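Alpha-rhamnosidase (Dictyoglomus thermophilum, PDB 6I60) probably catalyses the hydrolysis of terminal non-reducing alpha-L-rhamnose residues from alpha-L-rhamnosides, releasing rhamnose from natural glycosides such as flavonoid rhamnosides. Local coordinates at residues Tyr610-Trp613 against Cys614-Gly617; Asp623-Gly626 against Glu627-Thr631; Phe718-Gln721 against Thr722-Thr725. All coordinates share one frame; numbering follows the deposited sequence.

Contact 1: residues Tyr610-Trp613 against Cys614-Gly617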
ATOM      1  N   TYR A 610     -17.469   8.516  13.169  1.00 56.34           N
ATOM      2  CA  TYR A 610     -17.687   7.178  12.641  1.00 53.85           C
ATOM      3  C   TYR A 610     -17.662   6.103  13.717  1.00 57.10           C
ATOM      4  O   TYR A 610     -18.601   5.305  13.811  1.00 58.67           O
ATOM      5  CB  TYR A 610     -16.635   6.870  11.565  1.00 54.02           C
ATOM      6  CG  TYR A 610     -16.325   8.049  10.673  1.00 55.59           C
ATOM      7  CD1 TYR A 610     -15.044   8.585  10.615  1.00 58.24           C
ATOM      8  CD2 TYR A 610     -17.316   8.633   9.894  1.00 52.51           C
ATOM      9  CE1 TYR A 610     -14.759   9.666   9.804  1.00 56.26           C
ATOM     10  CE2 TYR A 610     -17.039   9.715   9.078  1.00 49.81           C
ATOM     11  CZ  TYR A 610     -15.760  10.227   9.038  1.00 53.00           C
ATOM     12  OH  TYR A 610     -15.480  11.305   8.230  1.00 58.42           O
ATOM     13  N   GLY A 611     -16.614   6.065  14.537  1.00 54.14           N
ATOM     14  CA  GLY A 611     -16.523   5.037  15.561  1.00 56.08           C
ATOM     15  C   GLY A 611     -16.424   3.658  14.944  1.00 55.24           C
ATOM     16  O   GLY A 611     -15.768   3.454  13.917  1.00 55.09           O
ATOM     17  N   ASP A 612     -17.088   2.690  15.577  1.00 57.49           N
ATOM     18  CA  ASP A 612     -17.177   1.329  15.043  1.00 46.21           C
ATOM     19  C   ASP A 612     -18.062   1.364  13.800  1.00 49.45           C
ATOM     20  O   ASP A 612     -19.259   1.072  13.833  1.00 61.88           O
ATOM     21  CB  ASP A 612     -17.718   0.370  16.096  1.00 52.54           C
ATOM     22  CG  ASP A 612     -17.188  -1.039  15.930  1.00 52.07           C
ATOM     23  OD1 ASP A 612     -16.181  -1.221  15.214  1.00 44.61           O
ATOM     24  OD2 ASP A 612     -17.781  -1.968  16.517  1.00 56.64           O
ATOM     25  N   TRP A 613     -17.445   1.734  12.679  1.00 54.25           N
ATOM     26  CA  TRP A 613     -18.169   1.936  11.432  1.00 53.18           C
ATOM     27  C   TRP A 613     -18.702   0.616  10.885  1.00 60.04           C
ATOM     28  O   TRP A 613     -17.964  -0.370  10.778  1.00 54.70           O
ATOM     29  CB  TRP A 613     -17.248   2.595  10.406  1.00 51.64           C
ATOM     30  CG  TRP A 613     -17.944   3.302   9.282  1.00 54.01           C
ATOM     31  CD1 TRP A 613     -17.808   3.048   7.948  1.00 58.95           C
ATOM     32  CD2 TRP A 613     -18.860   4.397   9.391  1.00 57.40           C
ATOM     33  NE1 TRP A 613     -18.590   3.911   7.219  1.00 57.98           N
ATOM     34  CE2 TRP A 613     -19.246   4.749   8.081  1.00 55.02           C
ATOM     35  CE3 TRP A 613     -19.397   5.109  10.465  1.00 54.99           C
ATOM     36  CZ2 TRP A 613     -20.138   5.785   7.820  1.00 51.60           C
ATOM     37  CZ3 TRP A 613     -20.281   6.137  10.205  1.00 51.42           C
ATOM     38  CH2 TRP A 613     -20.643   6.466   8.893  1.00 51.52           C
ATOM     39  N   CYS A 614     -19.993   0.604  10.548  1.00 60.65           N
ATOM     40  CA  CYS A 614     -20.636  -0.497   9.832  1.00 54.07           C
ATOM     41  C   CYS A 614     -20.626  -1.792  10.647  1.00 54.98           C
ATOM     42  O   CYS A 614     -20.053  -2.809  10.251  1.00 55.08           O
ATOM     43  CB  CYS A 614     -19.991  -0.703   8.459  1.00 49.53           C
ATOM     44  SG  CYS A 614     -20.294   0.657   7.323  1.00 55.01           S
ATOM     45  N   GLN A 615     -21.282  -1.736  11.802  1.00 56.84           N
ATOM     46  CA  GLN A 615     -21.623  -2.950  12.518  1.00 46.03           C
ATOM     47  C   GLN A 615     -22.758  -3.656  11.778  1.00 52.13           C
ATOM     48  O   GLN A 615     -23.454  -3.041  10.967  1.00 53.97           O
ATOM     49  CB  GLN A 615     -22.031  -2.625  13.954  1.00 51.32           C
ATOM     50  CG  GLN A 615     -21.056  -1.720  14.691  1.00 58.47           C
ATOM     51  CD  GLN A 615     -21.463  -1.473  16.134  1.00 59.00           C
ATOM     52  OE1 GLN A 615     -22.650  -1.394  16.453  1.00 52.10           O
ATOM     53  NE2 GLN A 615     -20.475  -1.352  17.014  1.00 55.43           N
ATOM     54  N   PRO A 616     -22.949  -4.954  12.018  1.00 56.24           N
ATOM     55  CA  PRO A 616     -24.012  -5.685  11.306  1.00 48.38           C
ATOM     56  C   PRO A 616     -25.373  -5.032  11.499  1.00 49.76           C
ATOM     57  O   PRO A 616     -25.848  -4.855  12.624  1.00 43.88           O
ATOM     58  CB  PRO A 616     -23.957  -7.082  11.934  1.00 42.50           C
ATOM     59  CG  PRO A 616     -22.554  -7.226  12.385  1.00 46.17           C
ATOM     60  CD  PRO A 616     -22.115  -5.859  12.831  1.00 46.23           C
ATOM     61  N   GLY A 617     -25.992  -4.659  10.382  1.00 53.40           N
ATOM     62  CA  GLY A 617     -27.323  -4.088  10.411  1.00 50.26           C
ATOM     63  C   GLY A 617     -27.379  -2.614  10.731  1.00 53.97           C
ATOM     64  O   GLY A 617     -28.401  -2.136  11.233  1.00 54.91           O
TER

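Contact 2: residues Asp623-Gly626 against Glu627-Thr631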
ATOM      1  N   ASP A 623     -24.414   0.497  19.643  1.00 56.51           N
ATOM      2  CA  ASP A 623     -24.148   0.378  21.068  1.00 55.49           C
ATOM      3  C   ASP A 623     -23.745   1.698  21.715  1.00 59.99           C
ATOM      4  O   ASP A 623     -23.399   1.707  22.900  1.00 59.66           O
ATOM      5  CB  ASP A 623     -23.055  -0.666  21.308  1.00 51.69           C
ATOM      6  CG  ASP A 623     -21.932  -0.574  20.294  1.00 53.49           C
ATOM      7  OD1 ASP A 623     -21.984   0.322  19.425  1.00 56.80           O
ATOM      8  OD2 ASP A 623     -20.996  -1.397  20.363  1.00 58.37           O
ATOM      9  N   ASN A 624     -23.789   2.804  20.969  1.00 63.44           N
ATOM     10  CA  ASN A 624     -23.345   4.110  21.459  1.00 68.00           C
ATOM     11  C   ASN A 624     -21.925   4.025  22.013  1.00 65.04           C
ATOM     12  O   ASN A 624     -21.623   4.500  23.111  1.00 65.04           O
ATOM     13  CB  ASN A 624     -24.314   4.665  22.504  1.00 63.17           C
ATOM     14  CG  ASN A 624     -25.549   5.278  21.880  1.00 78.15           C
ATOM     15  OD1 ASN A 624     -25.800   5.111  20.685  1.00 77.90           O
ATOM     16  ND2 ASN A 624     -26.328   5.992  22.684  1.00 81.75           N
ATOM     17  N   SER A 625     -21.045   3.399  21.232  1.00 57.11           N
ATOM     18  CA  SER A 625     -19.673   3.134  21.636  1.00 58.85           C
ATOM     19  C   SER A 625     -18.680   4.129  21.053  1.00 52.14           C
ATOM     20  O   SER A 625     -17.472   3.964  21.247  1.00 52.28           O
ATOM     21  CB  SER A 625     -19.274   1.711  21.232  1.00 59.28           C
ATOM     22  OG  SER A 625     -19.323   1.545  19.823  1.00 51.54           O
ATOM     23  N   GLY A 626     -19.157   5.158  20.350  1.00 53.96           N
ATOM     24  CA  GLY A 626     -18.244   6.089  19.705  1.00 51.75           C
ATOM     25  C   GLY A 626     -17.302   6.769  20.680  1.00 58.51           C
ATOM     26  O   GLY A 626     -16.112   6.928  20.397  1.00 55.68           O
ATOM     27  N   GLU A 627     -17.817   7.178  21.843  1.00 60.85           N
ATOM     28  CA  GLU A 627     -16.967   7.827  22.836  1.00 60.92           C
ATOM     29  C   GLU A 627     -16.004   6.839  23.486  1.00 63.04           C
ATOM     30  O   GLU A 627     -14.931   7.237  23.953  1.00 60.36           O
ATOM     31  CB  GLU A 627     -17.827   8.523  23.895  1.00 60.84           C
ATOM     32  CG  GLU A 627     -18.485   7.587  24.901  1.00 74.43           C
ATOM     33  CD  GLU A 627     -19.602   6.758  24.290  1.00 74.43           C
ATOM     34  OE1 GLU A 627     -20.343   7.293  23.436  1.00 71.45           O
ATOM     35  OE2 GLU A 627     -19.737   5.571  24.661  1.00 68.54           O
ATOM     36  N   LEU A 628     -16.365   5.553  23.525  1.00 61.83           N
ATOM     37  CA  LEU A 628     -15.451   4.533  24.029  1.00 55.79           C
ATOM     38  C   LEU A 628     -14.372   4.224  22.999  1.00 58.31           C
ATOM     39  O   LEU A 628     -13.188   4.125  23.335  1.00 55.28           O
ATOM     40  CB  LEU A 628     -16.229   3.266  24.389  1.00 58.45           C
ATOM     41  CG  LEU A 628     -15.525   2.186  25.215  1.00 52.34           C
ATOM     42  CD1 LEU A 628     -16.450   1.651  26.291  1.00 52.72           C
ATOM     43  CD2 LEU A 628     -15.026   1.054  24.331  1.00 51.52           C
ATOM     44  N   THR A 629     -14.773   4.067  21.735  1.00 61.75           N
ATOM     45  CA  THR A 629     -13.804   3.888  20.657  1.00 56.98           C
ATOM     46  C   THR A 629     -12.859   5.079  20.550  1.00 55.38           C
ATOM     47  O   THR A 629     -11.666   4.899  20.289  1.00 56.55           O
ATOM     48  CB  THR A 629     -14.530   3.673  19.325  1.00 54.94           C
ATOM     49  OG1 THR A 629     -15.659   2.802  19.528  1.00 65.24           O
ATOM     50  CG2 THR A 629     -13.610   3.046  18.299  1.00 52.59           C
ATOM     51  N   SER A 630     -13.360   6.298  20.784  1.00 58.59           N
ATOM     52  CA  SER A 630     -12.513   7.481  20.663  1.00 55.59           C
ATOM     53  C   SER A 630     -11.495   7.539  21.792  1.00 54.99           C
ATOM     54  O   SER A 630     -10.314   7.830  21.565  1.00 52.46           O
ATOM     55  CB  SER A 630     -13.373   8.740  20.650  1.00 52.51           C
ATOM     56  OG  SER A 630     -13.739   9.088  19.331  1.00 56.50           O
ATOM     57  N   THR A 631     -11.939   7.281  23.023  1.00 53.77           N
ATOM     58  CA  THR A 631     -11.015   7.231  24.148  1.00 49.29           C
ATOM     59  C   THR A 631     -10.079   6.037  24.040  1.00 51.07           C
ATOM     60  O   THR A 631      -8.939   6.098  24.514  1.00 52.02           O
ATOM     61  CB  THR A 631     -11.795   7.194  25.462  1.00 55.57           C
ATOM     62  OG1 THR A 631     -12.856   8.158  25.412  1.00 55.39           O
ATOM     63  CG2 THR A 631     -10.890   7.519  26.632  1.00 45.64           C
TER
HETATM   64  O   HOH W   1     -17.874   3.188  17.894  1.00 55.87           O

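Contact 3: residues Phe718-Gln721 against Thr722-Thr725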
ATOM      1  N   PHE A 718     -27.159  -4.574  27.397  1.00 92.21           N
ATOM      2  CA  PHE A 718     -26.572  -3.260  27.624  1.00 84.26           C
ATOM      3  C   PHE A 718     -25.082  -3.230  27.311  1.00 75.07           C
ATOM      4  O   PHE A 718     -24.418  -2.228  27.596  1.00 66.12           O
ATOM      5  CB  PHE A 718     -26.816  -2.816  29.068  1.00 83.13           C
ATOM      6  CG  PHE A 718     -28.209  -2.316  29.320  1.00 88.07           C
ATOM      7  CD1 PHE A 718     -29.236  -3.201  29.611  1.00 91.70           C
ATOM      8  CD2 PHE A 718     -28.496  -0.962  29.260  1.00 81.63           C
ATOM      9  CE1 PHE A 718     -30.522  -2.745  29.841  1.00 75.05           C
ATOM     10  CE2 PHE A 718     -29.780  -0.501  29.487  1.00 82.55           C
ATOM     11  CZ  PHE A 718     -30.793  -1.394  29.778  1.00 75.25           C
ATOM     12  N   THR A 719     -24.545  -4.301  26.728  1.00 77.27           N
ATOM     13  CA  THR A 719     -23.131  -4.406  26.393  1.00 64.03           C
ATOM     14  C   THR A 719     -22.999  -5.127  25.061  1.00 64.01           C
ATOM     15  O   THR A 719     -23.656  -6.148  24.839  1.00 79.45           O
ATOM     16  CB  THR A 719     -22.351  -5.160  27.477  1.00 64.18           C
ATOM     17  OG1 THR A 719     -22.372  -4.409  28.697  1.00 79.65           O
ATOM     18  CG2 THR A 719     -20.907  -5.382  27.049  1.00 53.44           C
ATOM     19  N   SER A 720     -22.155  -4.599  24.186  1.00 52.82           N
ATOM     20  CA  SER A 720     -21.912  -5.182  22.877  1.00 52.03           C
ATOM     21  C   SER A 720     -20.544  -5.856  22.855  1.00 56.95           C
ATOM     22  O   SER A 720     -19.781  -5.807  23.823  1.00 54.73           O
ATOM     23  CB  SER A 720     -22.012  -4.112  21.790  1.00 57.00           C
ATOM     24  OG  SER A 720     -20.917  -3.215  21.868  1.00 54.05           O
ATOM     25  N   GLN A 721     -20.241  -6.500  21.725  1.00 53.99           N
ATOM     26  CA  GLN A 721     -18.901  -7.039  21.527  1.00 49.44           C
ATOM     27  C   GLN A 721     -17.878  -5.920  21.385  1.00 54.77           C
ATOM     28  O   GLN A 721     -16.779  -6.000  21.944  1.00 53.55           O
ATOM     29  CB  GLN A 721     -18.874  -7.945  20.296  1.00 47.13           C
ATOM     30  CG  GLN A 721     -19.490  -9.313  20.514  1.00 58.56           C
ATOM     31  CD  GLN A 721     -19.718 -10.057  19.213  1.00 54.62           C
ATOM     32  OE1 GLN A 721     -19.128  -9.726  18.184  1.00 50.83           O
ATOM     33  NE2 GLN A 721     -20.580 -11.069  19.252  1.00 51.09           N
ATOM     34  N   THR A 722     -18.228  -4.867  20.640  1.00 59.19           N
ATOM     35  CA  THR A 722     -17.321  -3.736  20.469  1.00 52.92           C
ATOM     36  C   THR A 722     -16.966  -3.108  21.812  1.00 51.69           C
ATOM     37  O   THR A 722     -15.820  -2.700  22.032  1.00 53.78           O
ATOM     38  CB  THR A 722     -17.953  -2.699  19.536  1.00 53.70           C
ATOM     39  OG1 THR A 722     -18.217  -3.301  18.259  1.00 57.02           O
ATOM     40  CG2 THR A 722     -17.036  -1.500  19.344  1.00 50.68           C
ATOM     41  N   LEU A 723     -17.931  -3.050  22.731  1.00 52.94           N
ATOM     42  CA  LEU A 723     -17.708  -2.417  24.025  1.00 50.52           C
ATOM     43  C   LEU A 723     -16.758  -3.202  24.921  1.00 47.50           C
ATOM     44  O   LEU A 723     -16.296  -2.653  25.925  1.00 56.00           O
ATOM     45  CB  LEU A 723     -19.042  -2.217  24.747  1.00 51.08           C
ATOM     46  CG  LEU A 723     -19.944  -1.091  24.230  1.00 56.45           C
ATOM     47  CD1 LEU A 723     -21.368  -1.256  24.743  1.00 54.23           C
ATOM     48  CD2 LEU A 723     -19.388   0.270  24.619  1.00 57.37           C
ATOM     49  N   ASN A 724     -16.448  -4.451  24.590  1.00 52.98           N
ATOM     50  CA  ASN A 724     -15.646  -5.292  25.469  1.00 53.92           C
ATOM     51  C   ASN A 724     -14.300  -5.705  24.889  1.00 52.86           C
ATOM     52  O   ASN A 724     -13.346  -5.858  25.654  1.00 50.93           O
ATOM     53  CB  ASN A 724     -16.429  -6.557  25.855  1.00 55.97           C
ATOM     54  CG  ASN A 724     -17.266  -6.364  27.106  1.00 48.96           C
ATOM     55  OD1 ASN A 724     -17.095  -5.392  27.838  1.00 51.70           O
ATOM     56  ND2 ASN A 724     -18.178  -7.295  27.355  1.00 60.44           N
ATOM     57  N   THR A 725     -14.193  -5.897  23.569  1.00 53.53           N
ATOM     58  CA  THR A 725     -12.907  -6.285  22.995  1.00 57.94           C
ATOM     59  C   THR A 725     -11.897  -5.146  23.050  1.00 51.69           C
ATOM     60  O   THR A 725     -10.689  -5.396  23.138  1.00 51.25           O
ATOM     61  CB  THR A 725     -13.076  -6.752  21.546  1.00 48.41           C
ATOM     62  OG1 THR A 725     -13.354  -5.627  20.704  1.00 58.82           O
ATOM     63  CG2 THR A 725     -14.206  -7.751  21.431  1.00 43.11           C
TER

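Contact 1: residues Tyr610-Trp613 against Cys614-Gly617
The indole of Trp-613 has a neighbour on each face. Over one face sits the sulfur of Cys-614, with SG 3.8 Å from the centroid of the five-membered ring and 28° off the ring normal, a sulfur-aromatic contact whose nearest pair is Trp-613 CD1 and Cys-614 SG at 3.5 Å. The opposite face is met near its rim by CD2 of Tyr-610, which stands 3.9 Å above the indole plane, while the carbonyl oxygen of Tyr-610 lies in that plane at the indole edge. Trp-613 in turn presents CZ3 to the edge of the phenol ring. The tryptophan reaches this place because its CG is anti to the backbone N (chi1 -159°), whereas the cysteine keeps its sulfur beside its own backbone N, which leaves SG over the indole face.

On the other side of the bend, the carboxylate of Asp-612 and the amide of Gln-615 are turned almost perpendicular to one another. NE2 of Gln-615 donates to OD2 of Asp-612 over 2.8 Å in a fairly straight bond (163°), although the exact place of OD2 is doubtful. Past CG the glutamine chain is extended, which carries its amide back toward the aspartate; OE1 is taken by the backbone N of Lys-622. Asp-612 OD1 receives the backbone N of Ala-763, tying this loop to helix 761-773, and OD2 probably receives that of Gly-760. A triethylene glycol molecule, probably from the crystallisation liquor, lies about 3 Å from the Trp-613 side chain. The arrangement is that of a compact loop bend between helices 586-599 and 626-648 of the six-hairpin glycosidase domain, with Asp-612 at the centre of an inverse gamma turn.

Contact 2: residues Asp623-Gly626 against Glu627-Thr631
Thr-629 folds back onto Ser-625, one helical turn earlier, and its side chain can be followed outward atom by atom. CB rests 3.5 Å from the carbonyl oxygen of Ser-625. From there OG1 sits beside the threonine's own backbone N (chi1 -41°), where it donates to that same oxygen, Ser-625 O, at 2.8 Å. It approaches from well above the carbonyl plane, while the backbone N of Thr-629 reaches Ser-625 O almost end-on at 2.7 Å, with a nearly linear N-H (175°). One buried oxygen is thus gripped by two donors of a single residue, arriving from different directions. OG1 also accepts from a water, and the same water donates to the hydroxyl of Ser-625, spanning two groups that are too far apart to bond directly. The serine hydroxyl itself donates to OD1 of Asp-623, meeting the carboxylate from above its plane.

Two residues further on a similar pair forms, but here the hydroxyl comes nearly end-on: OG1 of Thr-631 donates to the carbonyl oxygen of Glu-627 at 2.7 Å, beside the backbone bond from Thr-631 N. Bent at chi2, the Glu-627 side chain returns toward the start of the helix, bringing its carboxylate close to the backbone of Asn-624. Leu-628 faces a different neighbourhood, packing on Phe-668 and Phe-672 of helix 651-672. A threonine hydroxyl bonded to the carbonyl four residues back, alongside the main-chain bond, is a familiar helix motif; here it marks the opening turns of helix 626-648 in the six-hairpin glycosidase domain.

Contact 3: residues Phe718-Gln721 against Thr722-Thr725
Ser-720 meets Leu-723 because its chi1 of 70° sets OG between the backbone N and the carbonyl carbon, turned forward over the first turn of the helix. There OG accepts from the backbone N of Leu-723 at 3.1 Å, a capping bond from a side chain to the residue three places on. The leucine has CG beside its own N, which lays CG and CD1 against the serine: Leu-723 CG is 3.3 Å from Ser-720 OG. Asp-623 OD2 is a second, probable partner of the hydroxyl, modelled too close for its geometry to be trusted. With an alanine at Ser-720 the N-H of Leu-723 would probably lose its capping acceptor, and the Asp-623 carboxylate is likely to be left without this partner.

The carbonyl of Gln-721 carries the next turn. Its oxygen, Gln-721 O, takes Thr-725 N at 3.1 Å nearly head-on, and Asn-724 N at the same distance from well above the carbonyl plane. The glutamine side chain runs the other way, extended, and OE1 finds the backbone N of Asp-758. Before the helix, the side chains of Thr-719 and Asn-724 cross at about a right angle, with Thr-719 CG2 3.3 Å from Asn-724 ND2, an apolar methyl set against a polar group. OG1 of that threonine instead turns to the carbonyl of Tyr-678.

At this helix start the Leu-723 N-H is thus met by a side chain in place of a backbone oxygen, while Asn-724 N and Thr-725 N share Gln-721 O. The acid near the serine cap would probably interact favourably with the positive end of the helix dipole.

Overall arrangement
Along the chain the three contacts come in series: 610-617, then 623-631, then 718-725. Contact 1 lies in the loop after helix 586-599, contact 2 where that loop enters helix 626-648, and contact 3 where a much later loop enters helix 722-729. Their centres are nonetheless only about 11 Å (1 to 2), 10 Å (2 to 3) and 13 Å (1 to 3) apart, all within the six-hairpin glycosidase range. Polar side chains of contacts 1 and 2 come close to those of contact 3, probably as hydrogen bonds, and Leu-628 packs against Leu-723. Two helix starts and one loop bend therefore converge, illustrating how sequence-distant helix ends meet, here on the same side of the chain's centre.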